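Probable L,D-transpeptidase 3 (PDB 6D4K) probably acts as an L,D-transpeptidase in the mycobacterial cell wall, where it may attach proteins to peptidoglycan rather than form 3->3 cross-links. Local coordinates at residues Glu245-Tyr248 with Asn249-Ile253. Sequence-based numbering, arbitrary orientation.
Sequences EWYY and NAVDI. With CA (calcium ion), chain B.
The C-terminal end of helix 241-250 in the L,D-transpeptidase catalytic domain, where Asn249, Ala250 and Val251 close the last turn over Glu245, Trp246 and Tyr247, illustrates how a helix gives way to an extended chain. Asn249 N donates to Glu245 O at 2.9 Å, in a fairly straight bond (157° at the hydrogen). Ala250 N is shared between two weak bonds, to Trp246 O and Tyr247 O, whereas Val251 N reaches Tyr247 O at 2.9 Å. Tyr247 O thus takes a weak bond from Ala250 N and a firmer one from Val251 N, the first residue to leave helical backbone angles.

Side chains meet across the same turn. Tyr247 has CG anti to its own N (chi1 173°), which swings the ring alongside the departing chain; Val251 CB lies over one face, offset toward the rim, in a CH-pi contact 4.2 Å from the ring centroid, and Val251 CG2 touches Tyr247 OH at 3.6 Å. On the solvent side, one water accepts a hydrogen bond from Asn249 ND2 and donates to Glu245 OE1 (2.7 Å), bridging amide and carboxylate. Asn249 OD1 meets the edge of the Tyr248 ring in its plane, 3.6 Å from Tyr248 CD1.

Beyond the turn, Asp252 grips the calcium ion through both carboxylate oxygens, OD1 and OD2, at 2.5 Å each; four waters and Val38 O complete the site, tying the catalytic domain to the N-terminal part of the chain. Lys179 of strand 172-180 donates to Tyr248 O and Val251 O, while Tyr247 meets Phe128 in a T-shaped (edge-to-face) pair and packs on Val130 of strand 127-132, Val176 of strand 172-180 and Val208 of strand 207-209.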
ATOM      1  N   GLU A 245      14.485  -0.555  -3.899  1.00 19.59           N
ATOM      2  CA  GLU A 245      14.553  -1.797  -4.661  1.00 19.65           C
ATOM      3  C   GLU A 245      14.311  -3.003  -3.768  1.00 18.19           C
ATOM      4  O   GLU A 245      13.540  -3.906  -4.118  1.00 19.22           O
ATOM      5  CB  GLU A 245      15.908  -1.911  -5.360  1.00 21.23           C
ATOM      6  CG  GLU A 245      16.162  -3.265  -5.994  1.00 25.25           C
ATOM      7  CD  GLU A 245      17.565  -3.395  -6.541  1.00 32.26           C
ATOM      8  OE1 GLU A 245      17.757  -4.188  -7.481  1.00 34.49           O
ATOM      9  OE2 GLU A 245      18.476  -2.705  -6.031  1.00 34.81           O
ATOM     10  N   TRP A 246      14.947  -3.017  -2.595  1.00 18.12           N
ATOM     11  CA  TRP A 246      14.815  -4.128  -1.661  1.00 18.61           C
ATOM     12  C   TRP A 246      13.387  -4.237  -1.140  1.00 17.36           C
ATOM     13  O   TRP A 246      12.799  -5.324  -1.138  1.00 18.13           O
ATOM     14  CB  TRP A 246      15.808  -3.933  -0.514  1.00 20.43           C
ATOM     15  CG  TRP A 246      15.923  -5.103   0.370  1.00 23.36           C
ATOM     16  CD1 TRP A 246      16.807  -6.137   0.252  1.00 25.80           C
ATOM     17  CD2 TRP A 246      15.123  -5.384   1.512  1.00 25.52           C
ATOM     18  NE1 TRP A 246      16.611  -7.037   1.260  1.00 26.66           N
ATOM     19  CE2 TRP A 246      15.576  -6.605   2.046  1.00 25.64           C
ATOM     20  CE3 TRP A 246      14.068  -4.718   2.145  1.00 25.88           C
ATOM     21  CZ2 TRP A 246      15.004  -7.181   3.179  1.00 29.41           C
ATOM     22  CZ3 TRP A 246      13.500  -5.293   3.265  1.00 28.68           C
ATOM     23  CH2 TRP A 246      13.970  -6.510   3.770  1.00 29.05           C
ATOM     24  N   TYR A 247      12.795  -3.117  -0.726  1.00 17.30           N
ATOM     25  CA  TYR A 247      11.409  -3.142  -0.258  1.00 16.24           C
ATOM     26  C   TYR A 247      10.452  -3.573  -1.370  1.00 15.20           C
ATOM     27  O   TYR A 247       9.562  -4.399  -1.156  1.00 16.38           O
ATOM     28  CB  TYR A 247      11.018  -1.764   0.275  1.00 17.32           C
ATOM     29  CG  TYR A 247       9.560  -1.679   0.624  1.00 16.69           C
ATOM     30  CD1 TYR A 247       8.719  -0.794  -0.040  1.00 17.32           C
ATOM     31  CD2 TYR A 247       9.026  -2.465   1.637  1.00 17.64           C
ATOM     32  CE1 TYR A 247       7.378  -0.698   0.286  1.00 17.93           C
ATOM     33  CE2 TYR A 247       7.684  -2.382   1.967  1.00 17.61           C
ATOM     34  CZ  TYR A 247       6.865  -1.489   1.293  1.00 16.12           C
ATOM     35  OH  TYR A 247       5.522  -1.410   1.614  1.00 18.20           O
ATOM     36  N   TYR A 248      10.605  -2.988  -2.560  1.00 16.09           N
ATOM     37  CA  TYR A 248       9.785  -3.351  -3.715  1.00 15.50           C
ATOM     38  C   TYR A 248       9.849  -4.853  -3.975  1.00 14.56           C
ATOM     39  O   TYR A 248       8.826  -5.508  -4.185  1.00 15.50           O
ATOM     40  CB  TYR A 248      10.283  -2.579  -4.935  1.00 16.45           C
ATOM     41  CG  TYR A 248       9.551  -2.840  -6.230  1.00 16.40           C
ATOM     42  CD1 TYR A 248       9.857  -3.944  -7.032  1.00 16.24           C
ATOM     43  CD2 TYR A 248       8.599  -1.938  -6.698  1.00 16.47           C
ATOM     44  CE1 TYR A 248       9.209  -4.160  -8.242  1.00 17.06           C
ATOM     45  CE2 TYR A 248       7.954  -2.141  -7.906  1.00 17.55           C
ATOM     46  CZ  TYR A 248       8.251  -3.257  -8.666  1.00 18.51           C
ATOM     47  OH  TYR A 248       7.607  -3.455  -9.869  1.00 18.48           O
ATOM     48  N   ASN A 249      11.054  -5.413  -3.969  1.00 15.09           N
ATOM     49  CA  ASN A 249      11.204  -6.834  -4.255  1.00 16.52           C
ATOM     50  C   ASN A 249      10.635  -7.709  -3.145  1.00 16.98           C
ATOM     51  O   ASN A 249      10.253  -8.854  -3.414  1.00 19.62           O
ATOM     52  CB  ASN A 249      12.676  -7.175  -4.507  1.00 18.70           C
ATOM     53  CG  ASN A 249      13.180  -6.657  -5.843  1.00 22.54           C
ATOM     54  OD1 ASN A 249      12.408  -6.431  -6.781  1.00 24.36           O
ATOM     55  ND2 ASN A 249      14.492  -6.498  -5.946  1.00 25.15           N
ATOM     56  N   ALA A 250      10.573  -7.197  -1.909  1.00 15.97           N
ATOM     57  CA  ALA A 250      10.068  -7.984  -0.789  1.00 15.95           C
ATOM     58  C   ALA A 250       8.551  -7.935  -0.661  1.00 15.23           C
ATOM     59  O   ALA A 250       7.946  -8.921  -0.227  1.00 17.99           O
ATOM     60  CB  ALA A 250      10.706  -7.491   0.505  1.00 17.98           C
ATOM     61  N   VAL A 251       7.918  -6.807  -1.017  1.00 15.64           N
ATOM     62  CA  VAL A 251       6.527  -6.555  -0.663  1.00 15.79           C
ATOM     63  C   VAL A 251       5.608  -7.149  -1.729  1.00 15.34           C
ATOM     64  O   VAL A 251       5.973  -7.338  -2.897  1.00 15.67           O
ATOM     65  CB  VAL A 251       6.314  -5.034  -0.496  1.00 16.67           C
ATOM     66  CG1 VAL A 251       6.239  -4.340  -1.861  1.00 16.60           C
ATOM     67  CG2 VAL A 251       5.087  -4.740   0.368  1.00 18.13           C
ATOM     68  N   ASP A 252       4.381  -7.430  -1.322  1.00 15.40           N
ATOM     69  CA  ASP A 252       3.364  -7.931  -2.233  1.00 14.95           C
ATOM     70  C   ASP A 252       2.146  -7.027  -2.195  1.00 15.01           C
ATOM     71  O   ASP A 252       1.916  -6.290  -1.231  1.00 15.33           O
ATOM     72  CB  ASP A 252       2.931  -9.360  -1.865  1.00 15.21           C
ATOM     73  CG  ASP A 252       2.168 -10.073  -2.986  1.00 14.98           C
ATOM     74  OD1 ASP A 252       2.193  -9.600  -4.149  1.00 15.45           O
ATOM     75  OD2 ASP A 252       1.535 -11.128  -2.711  1.00 15.27           O
ATOM     76  N   ILE A 253       1.352  -7.087  -3.269  1.00 15.13           N
ATOM     77  CA  ILE A 253       0.088  -6.357  -3.280  1.00 14.46           C
ATOM     78  C   ILE A 253      -0.788  -6.897  -2.160  1.00 14.89           C
ATOM     79  O   ILE A 253      -0.975  -8.110  -2.018  1.00 15.01           O
ATOM     80  CB  ILE A 253      -0.596  -6.416  -4.657  1.00 15.79           C
ATOM     81  CG1 ILE A 253       0.092  -5.478  -5.659  1.00 15.66           C
ATOM     82  CG2 ILE A 253      -2.075  -6.027  -4.543  1.00 16.07           C
ATOM     83  CD1 ILE A 253       1.570  -5.747  -5.929  1.00 18.83           C
TER
HETATM   84 CA    CA B 301       0.596 -11.324  -4.983  1.00 16.62          CA
HETATM   85  O   HOH W   1      15.724  -5.487  -8.667  1.00 53.08           O
HETATM   86  O   HOH W   2      -1.053  -9.820  -4.314  1.00 16.05           O
HETATM   87  O   HOH W   3       1.030  -9.789  -6.880  1.00 17.56           O
HETATM   88  O   HOH W   4      -0.903 -12.078  -6.685  1.00 18.38           O
HETATM   89  O   HOH W   5       2.218 -12.699  -5.691  1.00 20.87           O